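Local coordinates for protein sucrose 6(F)-phosphate phosphorylase (Thermoanaerobacterium thermosaccharolyticum DSM 571, PDB 6S9V) that is a phosphorylase of the alpha-amylase superfamily, with a TIM barrel followed by a C-terminal antiparallel beta sheet, at residues Y294-P299 / F454-C459; A378-F383 / C475-D480; I441-E446 / T486-I491. All coordinates share one frame; numbering follows the deposited sequence.

Contact 1: Y294-P299 / F454-C459; sequences YLKNRP and FFIEDC
Ile-456 reaches across to Leu-295 and Lys-296 with a single methyl, its CD1, and that tip carries the close packing. CD1 lies 3.6 Å from CB of Leu-295 and 3.7 Å from CG of Lys-296, so it touches each side chain near its backbone end. The isoleucine can do this because CG1 stands anti to its carbonyl carbon (chi1 -59°) and CD1 continues outward nearly extended (chi2 168°). The backbones stay well apart, with the CA atoms of Leu-295 and Ile-456 7.9 Å from each other. No hydrogen bond or salt bridge joins the two segments; the contact is apolar, and Leu-295 is its buried member.

Away from this point the fit slackens. On one side the ring of Phe-454 comes no nearer than 4.5 Å, from its CZ to CD1 of Leu-295. On the other, Lys-296 runs extended into solvent after lending its aliphatic CG.

The contact joins the tail of helix 289-295, on the outside of the barrel, to strand 453-456, an outermost strand of the C-terminal sheet. Leu-295 also rests on Leu-466 of the adjacent strand 463-470, while Tyr-292 of the same helix touches Ile-456 and bonds to the carbonyl of Glu-457. Toward the barrel, Arg-298 lays its CD over one face of the Tyr-294 ring, and both residues hold Asp-272, the arginine by a salt bridge and the tyrosine by its hydroxyl, close to barrel strand 269-271.

Contact 2: A378-F383 / C475-D480; sequences ARAIQF and CSLFID
This is a buried helix-on-sheet contact without hydrogen bonds between the segments, carried by apolar side chains: Ala-380 and Ile-381 of a barrel helix pack on Leu-477 and Ile-479 of the C-terminal antiparallel sheet. The short axes pass 9.8 Å apart and run roughly antiparallel, at 146°. Ala-380, with its small side chain, sets CB 3.8 Å from CD1 of Leu-477. The other branch of that leucine, CD2, lies over the helix backbone, 3.9 Å from O of Ala-380; CG stands anti to the leucine nitrogen (chi1 171°), and the second torsion then parts the two methyls between these partners. One residue on in the helix and two on in the strand, Ile-381 and Ile-479 cross at about a right angle. Here the packing is tight, CD1 of Ile-479 pressing to 3.5 Å from CG1 of Ile-381.

On another side of the helix Arg-379 and Gln-382 form a polar pair. Arg-379 NH1 donates to OE1 of Gln-382 at 2.9 Å (N-H...O 154°), with the amide oxygen close to the guanidinium plane. The arginine also forms a salt bridge with Asp-307, and Gln-382 NE2 bonds to the carbonyl of Gln-390 in barrel strand 388-392.

Helix 372-384 is thus placed between barrel and sheet. Strand 473-480 lies in the middle of that sheet: Ile-464 of one neighbouring strand touches Ile-381, Thr-486 of the other touches Ala-380, and Leu-440 of helix 432-446 packs on Phe-383.

Contact 3: I441-E446 / T486-I491; sequences IRFRNE and TTIDYI
One face of the Tyr-490 ring receives the edge of Phe-443, whose CE1 stands 3.9 Å above the centre of the tyrosine plane. The centroids are 5.3 Å apart and the planes are inclined at 63°, an edge-to-face pair somewhat short of perpendicular. At the rim of the tyrosine, in its plane, lies the carbonyl oxygen of Ile-488. The Phe-443 ring meets Ile-488 obliquely: CG2 of the isoleucine is 3.8 Å from CE2 of Phe-443, and its CD1 is 4.1 Å from that same CE2. The phenyl therefore bears on both residues, which point to the same side of the strand two positions apart.

CG of Phe-443, anti to its nitrogen (chi1 -176°), carries the ring out to the strand; CG of Tyr-490, between nitrogen and carbonyl carbon (chi1 71°), leaves one face of its ring toward CE1 of Phe-443. The phenyl and the isoleucine together span the 9.9 Å between CA of Phe-443 and CA of Ile-488.

In the fold this is a helix against a beta sheet: helix 432-446, the last helix of the chain, lies against strand 485-491 of the C-terminal antiparallel sheet. Tyr-447, just beyond the helix segment, extends the aromatic group, nearly parallel to the Phe-443 ring and edge-to-face with Tyr-490; its hydroxyl bonds to the carbonyl of Ile-491. Ile-488 also touches Phe-384 of helix 372-384, and Tyr-490 rests on Val-498 and Tyr-500 of the edge strand 497-501.

Overall arrangement
From the N terminus the chain passes 294-299, at the tail of helix 289-295, then 378-383 and 441-446 in two later helices, before 454-459, 475-480 and 486-491, which belong to or continue three strands of one antiparallel sheet. Each contact closes in the order it opened, so all three loops cross, contact 1 closing the longest loop and contact 3 the shortest. Together they fasten the C-terminal sheet to helices beside the barrel, from its edge strand 453-456 to the inner strands. Contacts 2 and 3 touch, their strands being neighbours joined by probable hydrogen bonds such as Phe-478 N to Thr-487 O, and Phe-383 packs on Ile-441. Contact 1 stands apart, about 13 Å from contact 2 between centres.

Contact 1: Y294-P299 / F454-C459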
# COMPACT_ATOMS: atom_id res chain seq x y z
N TYR A 294 2.09 7.10 19.66
CA TYR A 294 1.28 6.70 18.51
C TYR A 294 0.35 5.53 18.87
O TYR A 294 -0.83 5.53 18.52
CB TYR A 294 2.18 6.34 17.33
CG TYR A 294 1.41 5.95 16.08
CD1 TYR A 294 0.34 6.72 15.65
CD2 TYR A 294 1.75 4.82 15.34
CE1 TYR A 294 -0.37 6.38 14.53
CE2 TYR A 294 1.04 4.48 14.20
CZ TYR A 294 -0.02 5.26 13.80
OH TYR A 294 -0.76 4.95 12.69
N LEU A 295 0.89 4.52 19.56
CA LEU A 295 0.09 3.35 19.91
C LEU A 295 -1.11 3.73 20.77
O LEU A 295 -2.17 3.09 20.67
CB LEU A 295 0.95 2.32 20.64
CG LEU A 295 2.00 1.62 19.79
CD1 LEU A 295 2.81 0.65 20.66
CD2 LEU A 295 1.37 0.88 18.63
N LYS A 296 -0.97 4.76 21.61
CA LYS A 296 -2.03 5.21 22.50
C LYS A 296 -3.05 6.11 21.80
O LYS A 296 -4.11 6.37 22.37
CB LYS A 296 -1.43 5.97 23.69
CG LYS A 296 -0.56 5.12 24.61
CD LYS A 296 0.11 5.96 25.71
CE LYS A 296 1.01 5.11 26.61
NZ LYS A 296 1.67 5.90 27.69
N ASN A 297 -2.76 6.56 20.58
CA ASN A 297 -3.58 7.55 19.89
C ASN A 297 -3.66 7.21 18.40
O ASN A 297 -3.21 7.96 17.54
CB ASN A 297 -3.02 8.96 20.07
CG ASN A 297 -2.98 9.40 21.52
OD1 ASN A 297 -3.99 9.86 22.06
ND2 ASN A 297 -1.83 9.25 22.16
N ARG A 298 -4.26 6.06 18.09
CA ARG A 298 -4.39 5.64 16.70
C ARG A 298 -5.57 4.70 16.60
O ARG A 298 -5.86 3.97 17.55
CB ARG A 298 -3.11 4.95 16.20
CG ARG A 298 -2.90 3.54 16.74
CD ARG A 298 -1.57 2.95 16.30
NE ARG A 298 -1.63 2.23 15.03
CZ ARG A 298 -2.12 1.00 14.88
NH1 ARG A 298 -2.64 0.37 15.93
NH2 ARG A 298 -2.12 0.41 13.69
N PRO A 299 -6.28 4.69 15.48
CA PRO A 299 -7.32 3.67 15.28
C PRO A 299 -6.66 2.31 15.10
O PRO A 299 -5.53 2.20 14.60
CB PRO A 299 -8.04 4.12 14.01
CG PRO A 299 -7.05 4.99 13.28
CD PRO A 299 -6.18 5.62 14.34
N PHE A 454 -5.28 -5.99 24.02
CA PHE A 454 -3.95 -5.40 23.86
C PHE A 454 -3.68 -4.44 25.00
O PHE A 454 -4.53 -3.61 25.35
CB PHE A 454 -3.87 -4.67 22.52
CG PHE A 454 -2.59 -3.90 22.30
CD1 PHE A 454 -1.38 -4.55 22.21
CD2 PHE A 454 -2.62 -2.52 22.14
CE1 PHE A 454 -0.21 -3.83 21.99
CE2 PHE A 454 -1.46 -1.80 21.92
CZ PHE A 454 -0.25 -2.46 21.84
N PHE A 455 -2.48 -4.54 25.58
CA PHE A 455 -2.06 -3.68 26.69
C PHE A 455 -0.66 -3.13 26.41
O PHE A 455 0.27 -3.88 26.13
CB PHE A 455 -2.07 -4.46 28.01
CG PHE A 455 -3.43 -5.00 28.37
CD1 PHE A 455 -4.39 -4.18 28.95
CD2 PHE A 455 -3.75 -6.32 28.11
CE1 PHE A 455 -5.64 -4.68 29.27
CE2 PHE A 455 -5.00 -6.82 28.43
CZ PHE A 455 -5.95 -5.99 29.01
N ILE A 456 -0.53 -1.81 26.51
CA ILE A 456 0.76 -1.13 26.44
C ILE A 456 1.30 -1.03 27.86
O ILE A 456 0.66 -0.45 28.74
CB ILE A 456 0.63 0.27 25.81
CG1 ILE A 456 0.05 0.20 24.39
CG2 ILE A 456 1.99 0.97 25.79
CD1 ILE A 456 -0.37 1.54 23.85
N GLU A 457 2.47 -1.63 28.10
CA GLU A 457 2.99 -1.79 29.45
C GLU A 457 4.02 -0.71 29.73
O GLU A 457 4.78 -0.32 28.84
CB GLU A 457 3.63 -3.17 29.65
CG GLU A 457 2.74 -4.36 29.33
CD GLU A 457 1.72 -4.65 30.41
OE1 GLU A 457 1.50 -3.79 31.30
OE2 GLU A 457 1.13 -5.76 30.37
N ASP A 458 4.03 -0.24 30.97
CA ASP A 458 5.03 0.73 31.40
C ASP A 458 6.41 0.11 31.30
O ASP A 458 6.60 -1.09 31.52
CB ASP A 458 4.76 1.15 32.84
CG ASP A 458 5.73 2.22 33.31
OD1 ASP A 458 6.25 2.97 32.45
OD2 ASP A 458 6.00 2.29 34.53
N CYS A 459 7.39 0.95 30.96
CA CYS A 459 8.77 0.49 30.82
C CYS A 459 9.65 1.71 30.65
O CYS A 459 9.17 2.83 30.51
CB CYS A 459 8.92 -0.47 29.64
SG CYS A 459 8.48 0.26 28.05

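Contact 2: A378-F383 / C475-D480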
# COMPACT_ATOMS: atom_id res chain seq x y z
N ALA A 378 11.92 -4.72 14.71
CA ALA A 378 10.95 -3.94 13.94
C ALA A 378 9.71 -4.75 13.60
O ALA A 378 8.58 -4.27 13.73
CB ALA A 378 11.62 -3.43 12.66
N ARG A 379 9.90 -5.98 13.11
CA ARG A 379 8.77 -6.82 12.76
C ARG A 379 7.98 -7.24 14.00
O ARG A 379 6.75 -7.35 13.95
CB ARG A 379 9.25 -8.06 11.99
CG ARG A 379 9.76 -7.75 10.58
CD ARG A 379 8.63 -7.43 9.62
NE ARG A 379 9.15 -7.20 8.28
CZ ARG A 379 8.49 -6.60 7.29
NH1 ARG A 379 7.25 -6.16 7.47
NH2 ARG A 379 9.09 -6.43 6.12
N ALA A 380 8.67 -7.49 15.12
CA ALA A 380 7.96 -7.81 16.36
C ALA A 380 7.06 -6.65 16.77
O ALA A 380 5.89 -6.84 17.12
CB ALA A 380 8.95 -8.15 17.47
N ILE A 381 7.60 -5.43 16.75
CA ILE A 381 6.80 -4.24 17.03
C ILE A 381 5.60 -4.20 16.10
O ILE A 381 4.46 -3.99 16.53
CB ILE A 381 7.64 -2.96 16.91
CG1 ILE A 381 8.72 -2.91 17.99
CG2 ILE A 381 6.72 -1.74 16.99
CD1 ILE A 381 9.81 -1.87 17.69
N GLN A 382 5.84 -4.38 14.80
CA GLN A 382 4.74 -4.36 13.83
C GLN A 382 3.68 -5.39 14.19
O GLN A 382 2.48 -5.09 14.21
CB GLN A 382 5.28 -4.63 12.42
CG GLN A 382 4.20 -4.49 11.35
CD GLN A 382 4.49 -5.27 10.09
OE1 GLN A 382 5.61 -5.71 9.84
NE2 GLN A 382 3.47 -5.43 9.26
N PHE A 383 4.11 -6.63 14.47
CA PHE A 383 3.15 -7.70 14.70
C PHE A 383 2.42 -7.56 16.03
O PHE A 383 1.30 -8.06 16.17
CB PHE A 383 3.86 -9.06 14.64
CG PHE A 383 4.46 -9.40 13.29
CD1 PHE A 383 4.14 -8.66 12.16
CD2 PHE A 383 5.34 -10.45 13.17
CE1 PHE A 383 4.70 -8.98 10.93
CE2 PHE A 383 5.90 -10.78 11.94
CZ PHE A 383 5.58 -10.04 10.82
N CYS A 475 0.86 -13.29 25.65
CA CYS A 475 2.22 -13.13 25.15
C CYS A 475 2.66 -11.69 25.34
O CYS A 475 1.92 -10.76 25.04
CB CYS A 475 2.34 -13.54 23.68
SG CYS A 475 1.26 -12.73 22.49
N SER A 476 3.88 -11.52 25.88
CA SER A 476 4.42 -10.21 26.23
C SER A 476 5.73 -10.01 25.49
O SER A 476 6.69 -10.75 25.72
CB SER A 476 4.62 -10.09 27.74
OG SER A 476 3.40 -10.28 28.42
N LEU A 477 5.75 -9.04 24.59
CA LEU A 477 6.96 -8.66 23.89
C LEU A 477 7.82 -7.80 24.79
O LEU A 477 7.33 -6.86 25.43
CB LEU A 477 6.59 -7.88 22.62
CG LEU A 477 7.73 -7.21 21.85
CD1 LEU A 477 8.64 -8.26 21.23
CD2 LEU A 477 7.18 -6.26 20.79
N PHE A 478 9.11 -8.12 24.86
CA PHE A 478 10.08 -7.24 25.49
C PHE A 478 11.22 -7.00 24.52
O PHE A 478 11.82 -7.97 24.03
CB PHE A 478 10.61 -7.81 26.80
CG PHE A 478 11.61 -6.92 27.47
CD1 PHE A 478 12.96 -7.02 27.17
CD2 PHE A 478 11.20 -5.96 28.37
CE1 PHE A 478 13.88 -6.19 27.77
CE2 PHE A 478 12.13 -5.13 28.98
CZ PHE A 478 13.46 -5.24 28.67
N ILE A 479 11.53 -5.73 24.26
CA ILE A 479 12.68 -5.35 23.45
C ILE A 479 13.58 -4.45 24.28
O ILE A 479 13.11 -3.45 24.85
CB ILE A 479 12.28 -4.64 22.15
CG1 ILE A 479 11.45 -5.55 21.24
CG2 ILE A 479 13.55 -4.16 21.39
CD1 ILE A 479 10.75 -4.82 20.09
N ASP A 480 14.85 -4.81 24.37
CA ASP A 480 15.89 -3.94 24.90
C ASP A 480 16.46 -3.16 23.71
O ASP A 480 17.17 -3.74 22.88
CB ASP A 480 16.97 -4.75 25.61
CG ASP A 480 18.06 -3.90 26.22
OD1 ASP A 480 18.10 -2.67 25.95
OD2 ASP A 480 18.88 -4.45 26.98

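Contact 3: I441-E446 / T486-I491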
# COMPACT_ATOMS: atom_id res chain seq x y z
N ILE A 441 6.72 -14.84 12.24
CA ILE A 441 5.45 -14.75 11.53
C ILE A 441 4.51 -15.86 11.97
O ILE A 441 3.33 -15.62 12.29
CB ILE A 441 5.68 -14.77 10.01
CG1 ILE A 441 6.30 -13.46 9.54
CG2 ILE A 441 4.37 -15.03 9.30
CD1 ILE A 441 6.82 -13.50 8.10
N ARG A 442 5.01 -17.10 11.99
CA ARG A 442 4.15 -18.21 12.37
C ARG A 442 3.69 -18.09 13.82
O ARG A 442 2.55 -18.47 14.14
CB ARG A 442 4.84 -19.55 12.12
CG ARG A 442 5.02 -19.81 10.62
CD ARG A 442 4.95 -21.30 10.30
NE ARG A 442 6.17 -22.01 10.62
CZ ARG A 442 6.27 -23.34 10.68
NH1 ARG A 442 5.22 -24.13 10.46
NH2 ARG A 442 7.45 -23.87 10.97
N PHE A 443 4.53 -17.57 14.71
CA PHE A 443 4.07 -17.29 16.06
C PHE A 443 2.90 -16.31 16.04
O PHE A 443 1.89 -16.51 16.73
CB PHE A 443 5.19 -16.75 16.94
CG PHE A 443 4.76 -16.54 18.37
CD1 PHE A 443 4.73 -17.60 19.26
CD2 PHE A 443 4.36 -15.29 18.81
CE1 PHE A 443 4.31 -17.42 20.58
CE2 PHE A 443 3.95 -15.09 20.13
CZ PHE A 443 3.93 -16.16 21.01
N ARG A 444 3.02 -15.24 15.25
CA ARG A 444 1.95 -14.25 15.14
C ARG A 444 0.68 -14.84 14.54
O ARG A 444 -0.43 -14.35 14.83
CB ARG A 444 2.46 -13.05 14.33
CG ARG A 444 1.44 -11.98 14.04
CD ARG A 444 0.82 -11.39 15.29
NE ARG A 444 -0.08 -10.29 14.94
CZ ARG A 444 -1.27 -10.45 14.38
NH1 ARG A 444 -1.72 -11.67 14.12
NH2 ARG A 444 -2.02 -9.40 14.08
N ASN A 445 0.81 -15.86 13.69
CA ASN A 445 -0.37 -16.51 13.12
C ASN A 445 -0.96 -17.57 14.04
O ASN A 445 -2.16 -17.85 13.96
CB ASN A 445 -0.04 -17.18 11.79
CG ASN A 445 0.23 -16.19 10.70
OD1 ASN A 445 -0.16 -15.02 10.80
ND2 ASN A 445 0.89 -16.64 9.63
N GLU A 446 -0.15 -18.18 14.90
CA GLU A 446 -0.59 -19.34 15.66
C GLU A 446 -1.03 -18.99 17.07
O GLU A 446 -1.97 -19.61 17.59
CB GLU A 446 0.53 -20.39 15.76
CG GLU A 446 0.94 -21.06 14.46
CD GLU A 446 2.23 -21.86 14.59
OE1 GLU A 446 2.89 -21.75 15.65
OE2 GLU A 446 2.60 -22.60 13.64
N THR A 486 15.16 -9.20 21.49
CA THR A 486 13.71 -9.26 21.41
C THR A 486 13.26 -10.60 21.98
O THR A 486 13.63 -11.65 21.46
CB THR A 486 13.24 -9.11 19.95
OG1 THR A 486 13.67 -7.84 19.44
CG2 THR A 486 11.74 -9.20 19.85
N THR A 487 12.46 -10.54 23.05
CA THR A 487 11.98 -11.74 23.71
C THR A 487 10.46 -11.67 23.81
O THR A 487 9.89 -10.60 24.04
CB THR A 487 12.58 -11.88 25.12
OG1 THR A 487 14.01 -11.89 25.04
CG2 THR A 487 12.11 -13.16 25.77
N ILE A 488 9.82 -12.82 23.64
CA ILE A 488 8.37 -12.95 23.82
C ILE A 488 8.14 -13.97 24.92
O ILE A 488 8.48 -15.16 24.76
CB ILE A 488 7.66 -13.35 22.52
CG1 ILE A 488 7.82 -12.25 21.47
CG2 ILE A 488 6.18 -13.62 22.80
CD1 ILE A 488 7.25 -12.61 20.11
N ASP A 489 7.59 -13.52 26.04
CA ASP A 489 7.18 -14.40 27.13
C ASP A 489 5.73 -14.78 26.89
O ASP A 489 4.87 -13.90 26.76
CB ASP A 489 7.32 -13.72 28.48
CG ASP A 489 8.77 -13.55 28.91
OD1 ASP A 489 9.63 -14.33 28.46
OD2 ASP A 489 9.04 -12.63 29.71
N TYR A 490 5.44 -16.08 26.82
CA TYR A 490 4.09 -16.52 26.51
C TYR A 490 3.74 -17.76 27.31
O TYR A 490 4.61 -18.41 27.90
CB TYR A 490 3.93 -16.78 25.00
CG TYR A 490 4.65 -18.02 24.51
CD1 TYR A 490 5.99 -17.97 24.15
CD2 TYR A 490 3.99 -19.23 24.40
CE1 TYR A 490 6.65 -19.09 23.69
CE2 TYR A 490 4.64 -20.37 23.95
CZ TYR A 490 5.97 -20.29 23.60
OH TYR A 490 6.63 -21.41 23.16
N ILE A 491 2.45 -18.08 27.33
CA ILE A 491 1.91 -19.21 28.07
C ILE A 491 1.72 -20.36 27.09
O ILE A 491 0.98 -20.22 26.11
CB ILE A 491 0.58 -18.86 28.76
CG1 ILE A 491 0.74 -17.66 29.69
CG2 ILE A 491 0.05 -20.08 29.51
CD1 ILE A 491 1.77 -17.83 30.79